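Local coordinates for protein pyruvate kinase 1 (Trypanosoma brucei brucei, PDB 4KCT) that catalyses phosphoryl transfer from phosphoenolpyruvate to ADP, yielding pyruvate and ATP in glycolysis, and probably also decarboxylates oxaloacetate, as other pyruvate kinases do, at residues A[18-30]-A[41-53]. Residues are numbered along the deposited sequence; the frame is centred on the assembly and turned at random.
Sequences KHRANRIVCTIGP and LMKSGMSVARMNF. With K (potassium ion), chain D.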
ATOM      1  N   LYS A  18     -13.245  -5.381  26.694  1.00 24.82           N
ATOM      2  CA  LYS A  18     -13.517  -5.963  28.013  1.00 25.63           C
ATOM      3  C   LYS A  18     -12.250  -6.507  28.674  1.00 24.72           C
ATOM      4  O   LYS A  18     -12.177  -6.598  29.885  1.00 22.92           O
ATOM      5  CB  LYS A  18     -14.548  -7.082  27.903  1.00 31.37           C
ATOM      6  CG  LYS A  18     -15.942  -6.605  27.536  1.00 36.65           C
ATOM      7  CD  LYS A  18     -16.918  -7.769  27.443  1.00 49.14           C
ATOM      8  CE  LYS A  18     -16.697  -8.576  26.177  1.00 49.90           C
ATOM      9  NZ  LYS A  18     -17.763  -9.597  25.995  1.00 65.48           N
ATOM     10  N   HIS A  19     -11.266  -6.924  27.876  1.00 20.07           N
ATOM     11  CA  HIS A  19     -10.090  -7.592  28.438  1.00 20.20           C
ATOM     12  C   HIS A  19      -8.833  -6.827  28.131  1.00 18.02           C
ATOM     13  O   HIS A  19      -8.444  -6.694  26.980  1.00 20.17           O
ATOM     14  CB  HIS A  19      -9.992  -9.024  27.913  1.00 19.54           C
ATOM     15  CG  HIS A  19     -11.290  -9.787  28.022  1.00 26.40           C
ATOM     16  ND1 HIS A  19     -11.906 -10.007  29.218  1.00 24.07           N
ATOM     17  CD2 HIS A  19     -12.158 -10.280  27.031  1.00 24.42           C
ATOM     18  CE1 HIS A  19     -13.104 -10.618  28.997  1.00 29.19           C
ATOM     19  NE2 HIS A  19     -13.265 -10.762  27.665  1.00 30.82           N
ATOM     20  N   ARG A  20      -8.213  -6.293  29.166  1.00 15.52           N
ATOM     21  CA  ARG A  20      -7.073  -5.398  28.980  1.00 15.55           C
ATOM     22  C   ARG A  20      -5.895  -6.245  28.495  1.00 14.34           C
ATOM     23  O   ARG A  20      -5.544  -7.237  29.126  1.00 14.86           O
ATOM     24  CB  ARG A  20      -6.717  -4.735  30.329  1.00 15.06           C
ATOM     25  CG  ARG A  20      -5.392  -3.978  30.328  1.00 13.87           C
ATOM     26  CD  ARG A  20      -5.327  -3.029  31.531  1.00 14.88           C
ATOM     27  NE  ARG A  20      -5.619  -3.713  32.799  1.00 15.49           N
ATOM     28  CZ  ARG A  20      -4.727  -4.485  33.434  1.00 17.36           C
ATOM     29  NH1 ARG A  20      -3.487  -4.602  32.943  1.00 15.14           N
ATOM     30  NH2 ARG A  20      -4.998  -4.975  34.630  1.00 16.85           N
ATOM     31  N   ALA A  21      -5.250  -5.810  27.419  1.00 15.01           N
ATOM     32  CA  ALA A  21      -4.125  -6.545  26.849  1.00 14.67           C
ATOM     33  C   ALA A  21      -2.793  -6.151  27.479  1.00 14.55           C
ATOM     34  O   ALA A  21      -1.893  -6.989  27.627  1.00 13.54           O
ATOM     35  CB  ALA A  21      -4.076  -6.327  25.345  1.00 15.23           C
ATOM     36  N   ASN A  22      -2.610  -4.856  27.753  1.00 13.44           N
ATOM     37  CA  ASN A  22      -1.309  -4.394  28.268  1.00 14.03           C
ATOM     38  C   ASN A  22      -1.130  -4.673  29.755  1.00 14.94           C
ATOM     39  O   ASN A  22      -2.101  -4.958  30.477  1.00 14.42           O
ATOM     40  CB  ASN A  22      -1.098  -2.883  27.977  1.00 14.00           C
ATOM     41  CG  ASN A  22      -1.110  -2.580  26.507  1.00 16.48           C
ATOM     42  OD1 ASN A  22      -2.172  -2.261  25.936  1.00 16.70           O
ATOM     43  ND2 ASN A  22       0.026  -2.825  25.839  1.00 16.13           N
ATOM     44  N   ARG A  23       0.125  -4.647  30.205  1.00 14.40           N
ATOM     45  CA  ARG A  23       0.457  -5.136  31.546  1.00 16.02           C
ATOM     46  C   ARG A  23       1.118  -4.020  32.355  1.00 15.18           C
ATOM     47  O   ARG A  23       1.818  -3.182  31.796  1.00 17.02           O
ATOM     48  CB  ARG A  23       1.387  -6.364  31.462  1.00 15.68           C
ATOM     49  CG  ARG A  23       0.731  -7.565  30.742  1.00 14.63           C
ATOM     50  CD  ARG A  23      -0.420  -8.116  31.574  1.00 14.93           C
ATOM     51  NE  ARG A  23      -1.159  -9.168  30.853  1.00 16.39           N
ATOM     52  CZ  ARG A  23      -2.410  -9.032  30.389  1.00 17.87           C
ATOM     53  NH1 ARG A  23      -3.031  -7.849  30.447  1.00 15.91           N
ATOM     54  NH2 ARG A  23      -2.995 -10.047  29.763  1.00 16.68           N
ATOM     55  N   ILE A  24       0.911  -4.051  33.678  1.00 14.44           N
ATOM     56  CA  ILE A  24       1.340  -2.970  34.571  1.00 15.07           C
ATOM     57  C   ILE A  24       2.371  -3.496  35.600  1.00 15.74           C
ATOM     58  O   ILE A  24       2.131  -4.494  36.290  1.00 15.77           O
ATOM     59  CB  ILE A  24       0.126  -2.346  35.300  1.00 16.18           C
ATOM     60  CG1 ILE A  24      -0.838  -1.748  34.265  1.00 15.15           C
ATOM     61  CG2 ILE A  24       0.580  -1.292  36.325  1.00 15.06           C
ATOM     62  CD1 ILE A  24      -2.208  -1.381  34.844  1.00 17.07           C
ATOM     63  N   VAL A  25       3.533  -2.850  35.625  1.00 14.42           N
ATOM     64  CA  VAL A  25       4.590  -3.152  36.576  1.00 15.51           C
ATOM     65  C   VAL A  25       4.547  -2.070  37.676  1.00 15.75           C
ATOM     66  O   VAL A  25       4.545  -0.889  37.369  1.00 16.13           O
ATOM     67  CB  VAL A  25       5.963  -3.067  35.859  1.00 15.10           C
ATOM     68  CG1 VAL A  25       7.103  -3.309  36.814  1.00 15.30           C
ATOM     69  CG2 VAL A  25       6.017  -4.046  34.689  1.00 18.30           C
ATOM     70  N   CYS A  26       4.417  -2.483  38.930  1.00 16.43           N
ATOM     71  CA  CYS A  26       4.373  -1.543  40.070  1.00 17.43           C
ATOM     72  C   CYS A  26       5.577  -1.738  40.957  1.00 16.08           C
ATOM     73  O   CYS A  26       5.871  -2.862  41.373  1.00 16.34           O
ATOM     74  CB  CYS A  26       3.121  -1.784  40.913  1.00 17.30           C
ATOM     75  SG  CYS A  26       1.604  -1.575  39.964  1.00 21.20           S
ATOM     76  N   THR A  27       6.236  -0.635  41.287  1.00 17.33           N
ATOM     77  CA  THR A  27       7.287  -0.629  42.300  1.00 17.13           C
ATOM     78  C   THR A  27       6.723  -0.657  43.711  1.00 18.90           C
ATOM     79  O   THR A  27       5.813   0.114  44.046  1.00 18.92           O
ATOM     80  CB  THR A  27       8.186   0.603  42.144  1.00 17.02           C
ATOM     81  OG1 THR A  27       8.588   0.698  40.783  1.00 17.51           O
ATOM     82  CG2 THR A  27       9.452   0.481  43.052  1.00 18.05           C
ATOM     83  N   ILE A  28       7.264  -1.553  44.540  1.00 17.59           N
ATOM     84  CA  ILE A  28       6.790  -1.708  45.902  1.00 18.96           C
ATOM     85  C   ILE A  28       7.632  -0.832  46.857  1.00 21.55           C
ATOM     86  O   ILE A  28       8.832  -0.648  46.652  1.00 17.69           O
ATOM     87  CB  ILE A  28       6.843  -3.176  46.347  1.00 19.54           C
ATOM     88  CG1 ILE A  28       6.115  -4.067  45.313  1.00 18.12           C
ATOM     89  CG2 ILE A  28       6.223  -3.340  47.746  1.00 18.35           C
ATOM     90  CD1 ILE A  28       4.730  -3.553  44.898  1.00 17.93           C
ATOM     91  N   GLY A  29       6.968  -0.214  47.822  1.00 19.52           N
ATOM     92  CA  GLY A  29       7.654   0.638  48.806  1.00 19.03           C
ATOM     93  C   GLY A  29       6.757   0.790  50.011  1.00 21.61           C
ATOM     94  O   GLY A  29       5.783   0.055  50.142  1.00 21.94           O
ATOM     95  N   PRO A  30       7.068   1.756  50.896  1.00 19.66           N
ATOM     96  CA  PRO A  30       6.309   1.884  52.137  1.00 20.84           C
ATOM     97  C   PRO A  30       4.800   2.052  51.912  1.00 20.03           C
ATOM     98  O   PRO A  30       4.026   1.623  52.738  1.00 21.71           O
ATOM     99  CB  PRO A  30       6.899   3.143  52.807  1.00 21.53           C
ATOM    100  CG  PRO A  30       7.785   3.779  51.785  1.00 26.29           C
ATOM    101  CD  PRO A  30       8.172   2.721  50.800  1.00 22.67           C
ATOM    102  N   LEU A  41      -3.388  -3.752  45.278  1.00 19.95           N
ATOM    103  CA  LEU A  41      -2.639  -3.460  44.059  1.00 20.47           C
ATOM    104  C   LEU A  41      -2.940  -4.497  42.977  1.00 19.96           C
ATOM    105  O   LEU A  41      -3.076  -4.159  41.804  1.00 20.93           O
ATOM    106  CB  LEU A  41      -1.144  -3.443  44.337  1.00 22.93           C
ATOM    107  CG  LEU A  41      -0.406  -2.131  44.602  1.00 30.36           C
ATOM    108  CD1 LEU A  41       1.084  -2.266  44.259  1.00 23.88           C
ATOM    109  CD2 LEU A  41      -1.018  -0.939  43.870  1.00 26.59           C
ATOM    110  N   MET A  42      -2.936  -5.770  43.360  1.00 18.71           N
ATOM    111  CA  MET A  42      -3.222  -6.850  42.419  1.00 19.89           C
ATOM    112  C   MET A  42      -4.650  -6.734  41.875  1.00 21.66           C
ATOM    113  O   MET A  42      -4.873  -6.808  40.663  1.00 20.70           O
ATOM    114  CB  MET A  42      -3.028  -8.199  43.103  1.00 21.56           C
ATOM    115  CG  MET A  42      -1.562  -8.514  43.340  1.00 24.16           C
ATOM    116  SD  MET A  42      -1.331  -9.885  44.484  1.00 22.70           S
ATOM    117  CE  MET A  42       0.450  -9.754  44.738  1.00 22.59           C
ATOM    118  N   LYS A  43      -5.610  -6.492  42.756  1.00 21.17           N
ATOM    119  CA  LYS A  43      -6.989  -6.300  42.299  1.00 22.19           C
ATOM    120  C   LYS A  43      -7.087  -5.106  41.391  1.00 21.50           C
ATOM    121  O   LYS A  43      -7.875  -5.091  40.474  1.00 23.53           O
ATOM    122  CB  LYS A  43      -7.937  -6.127  43.480  1.00 22.80           C
ATOM    123  CG  LYS A  43      -8.168  -7.413  44.245  1.00 26.30           C
ATOM    124  CD  LYS A  43      -8.791  -7.092  45.599  1.00 30.47           C
ATOM    125  CE  LYS A  43      -9.393  -8.317  46.233  1.00 41.13           C
ATOM    126  NZ  LYS A  43     -10.158  -7.905  47.444  1.00 53.57           N
ATOM    127  N   SER A  44      -6.260  -4.103  41.634  1.00 21.09           N
ATOM    128  CA  SER A  44      -6.308  -2.885  40.823  1.00 21.25           C
ATOM    129  C   SER A  44      -5.690  -3.074  39.432  1.00 21.75           C
ATOM    130  O   SER A  44      -5.977  -2.288  38.502  1.00 21.88           O
ATOM    131  CB  SER A  44      -5.615  -1.726  41.548  1.00 22.09           C
ATOM    132  OG  SER A  44      -6.302  -1.390  42.746  1.00 21.97           O
ATOM    133  N   GLY A  45      -4.800  -4.061  39.302  1.00 19.86           N
ATOM    134  CA  GLY A  45      -4.214  -4.399  37.995  1.00 19.79           C
ATOM    135  C   GLY A  45      -2.703  -4.583  37.923  1.00 18.70           C
ATOM    136  O   GLY A  45      -2.139  -4.753  36.827  1.00 19.63           O
ATOM    137  N   MET A  46      -2.037  -4.693  39.067  1.00 19.14           N
ATOM    138  CA  MET A  46      -0.601  -4.982  39.039  1.00 17.89           C
ATOM    139  C   MET A  46      -0.380  -6.407  38.527  1.00 17.88           C
ATOM    140  O   MET A  46      -0.993  -7.334  39.042  1.00 19.04           O
ATOM    141  CB  MET A  46       0.006  -4.886  40.429  1.00 18.70           C
ATOM    142  CG  MET A  46       1.463  -5.332  40.434  1.00 22.57           C
ATOM    143  SD  MET A  46       2.315  -5.228  42.052  1.00 23.64           S
ATOM    144  CE  MET A  46       1.450  -6.477  43.001  1.00 19.61           C
ATOM    145  N   SER A  47       0.490  -6.574  37.529  1.00 16.81           N
ATOM    146  CA  SER A  47       0.918  -7.914  37.074  1.00 16.92           C
ATOM    147  C   SER A  47       2.311  -8.299  37.556  1.00 16.14           C
ATOM    148  O   SER A  47       2.641  -9.482  37.599  1.00 18.58           O
ATOM    149  CB  SER A  47       0.883  -8.007  35.541  1.00 18.18           C
ATOM    150  OG  SER A  47      -0.465  -8.026  35.094  1.00 22.09           O
ATOM    151  N   VAL A  48       3.182  -7.305  37.754  1.00 15.08           N
ATOM    152  CA  VAL A  48       4.589  -7.583  38.166  1.00 15.34           C
ATOM    153  C   VAL A  48       4.955  -6.605  39.261  1.00 16.15           C
ATOM    154  O   VAL A  48       4.625  -5.421  39.161  1.00 15.22           O
ATOM    155  CB  VAL A  48       5.590  -7.368  37.019  1.00 14.95           C
ATOM    156  CG1 VAL A  48       7.040  -7.497  37.532  1.00 15.50           C
ATOM    157  CG2 VAL A  48       5.308  -8.348  35.848  1.00 15.89           C
ATOM    158  N   ALA A  49       5.543  -7.123  40.347  1.00 14.59           N
ATOM    159  CA  ALA A  49       6.021  -6.300  41.442  1.00 15.16           C
ATOM    160  C   ALA A  49       7.521  -6.023  41.288  1.00 16.07           C
ATOM    161  O   ALA A  49       8.327  -6.950  41.148  1.00 19.35           O
ATOM    162  CB  ALA A  49       5.736  -6.983  42.785  1.00 15.09           C
ATOM    163  N   ARG A  50       7.864  -4.754  41.193  1.00 16.30           N
ATOM    164  CA  ARG A  50       9.257  -4.344  41.022  1.00 16.52           C
ATOM    165  C   ARG A  50       9.870  -3.970  42.381  1.00 16.16           C
ATOM    166  O   ARG A  50       9.269  -3.222  43.165  1.00 15.71           O
ATOM    167  CB  ARG A  50       9.347  -3.168  40.080  1.00 15.56           C
ATOM    168  CG  ARG A  50      10.757  -2.563  39.926  1.00 18.32           C
ATOM    169  CD  ARG A  50      10.689  -1.301  39.060  1.00 19.64           C
ATOM    170  NE  ARG A  50      11.976  -0.607  38.918  1.00 22.24           N
ATOM    171  CZ  ARG A  50      12.244   0.569  39.473  1.00 24.08           C
ATOM    172  NH1 ARG A  50      11.322   1.186  40.239  1.00 19.04           N
ATOM    173  NH2 ARG A  50      13.435   1.120  39.294  1.00 23.03           N
ATOM    174  N   MET A  51      10.987  -4.615  42.708  1.00 16.22           N
ATOM    175  CA  MET A  51      11.797  -4.229  43.847  1.00 17.61           C
ATOM    176  C   MET A  51      12.975  -3.398  43.350  1.00 18.33           C
ATOM    177  O   MET A  51      13.794  -3.875  42.553  1.00 16.64           O
ATOM    178  CB  MET A  51      12.326  -5.475  44.569  1.00 18.65           C
ATOM    179  CG  MET A  51      11.242  -6.498  44.946  1.00 19.74           C
ATOM    180  SD  MET A  51      11.949  -7.954  45.724  1.00 24.09           S
ATOM    181  CE  MET A  51      12.924  -8.671  44.387  1.00 18.01           C
ATOM    182  N   ASN A  52      13.069  -2.167  43.834  1.00 18.37           N
ATOM    183  CA  ASN A  52      14.133  -1.282  43.446  1.00 18.94           C
ATOM    184  C   ASN A  52      15.287  -1.413  44.404  1.00 20.33           C
ATOM    185  O   ASN A  52      15.243  -0.874  45.518  1.00 19.13           O
ATOM    186  CB  ASN A  52      13.651   0.167  43.445  1.00 20.41           C
ATOM    187  CG  ASN A  52      14.714   1.131  42.924  1.00 22.17           C
ATOM    188  OD1 ASN A  52      15.822   0.719  42.536  1.00 18.55           O
ATOM    189  ND2 ASN A  52      14.391   2.409  42.923  1.00 22.39           N
ATOM    190  N   PHE A  53      16.296  -2.183  44.005  1.00 20.28           N
ATOM    191  CA  PHE A  53      17.436  -2.454  44.887  1.00 22.16           C
ATOM    192  C   PHE A  53      18.424  -1.305  44.928  1.00 24.44           C
ATOM    193  O   PHE A  53      19.453  -1.407  45.589  1.00 22.89           O
ATOM    194  CB  PHE A  53      18.167  -3.749  44.480  1.00 20.83           C
ATOM    195  CG  PHE A  53      17.600  -4.987  45.099  1.00 22.37           C
ATOM    196  CD1 PHE A  53      16.252  -5.295  44.966  1.00 22.75           C
ATOM    197  CD2 PHE A  53      18.415  -5.847  45.840  1.00 23.57           C
ATOM    198  CE1 PHE A  53      15.735  -6.449  45.523  1.00 19.81           C
ATOM    199  CE2 PHE A  53      17.904  -6.999  46.396  1.00 23.51           C
ATOM    200  CZ  PHE A  53      16.554  -7.282  46.276  1.00 23.53           C
TER
HETATM  201  K     K D1002      17.464   0.578  40.351  1.00 27.08           K
HETATM  202  O   HOH W   1      -1.333  -5.669  34.539  1.00 15.96           O
HETATM  203  O   HOH W   2      -3.896  -7.405  35.807  1.00 31.07           O
HETATM  204  O   HOH W   3      11.362  -1.553  46.004  1.00 21.54           O
HETATM  205  O   HOH W   4      19.347   2.031  39.270  1.00 25.20           O
HETATM  206  O   HOH W   5      16.056   2.796  39.126  1.00 33.20           O
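Arg50 reaches Thr27 through a fully extended chain: chi1 of 174° sets CG trans to the backbone N, and the chain stays straight as far as NE, so the arginine runs alongside the threonine in the same direction. Thr27 turns OG1 back beside its own N (chi1 -50°), where Arg50 NH1 donates to OG1 at 2.8 Å, with the hydroxyl oxygen lying in the guanidinium plane. Asp84 forms a salt bridge with Arg50 NE, and Leu330 O bonds Thr27 OG1, positioning the hydroxyl that meets the guanidinium. The Arg50 side chain lies about 4 Å from the bound pyruvate at the nearest atoms, consistent with a place at the active site. Two residues on, Asn52 OD1 binds the potassium ion at 2.7 Å, alongside Ser54, Asp84 and Thr85.

Parallel pairing carries the register. Cys26 N bonds Val48 O at 3.0 Å and Ile28 N bonds Arg50 O at 2.9 Å, both approaching nearly in line with the C=O bond (at least 165° at the oxygen); between them Arg50 N donates to Cys26 O at 2.8 Å. Beside the face that carries Cys26 and Ala49, Cys26 SG packs on Met46 CB at 3.7 Å, and Ile28 CD1 meets Leu41 CD1 of the helix at 3.9 Å, the two side chains running in opposite directions. At the other end one water bridges Arg20 NH1, Ile24 N, Gly45 O and Ser47 OG. Gly45, with positive phi, closes helix 35-44 in a Schellman motif and turns the chain into strand 46-52.

This is the first beta-alpha-beta unit of the TIM barrel. Strand 23-27 is flanked by strands 46-52 and 327-330, strand 46-52 continues the barrel to strand 80-84, and helices 58-75 and 340-356 touch Ile28 and Cys26 respectively.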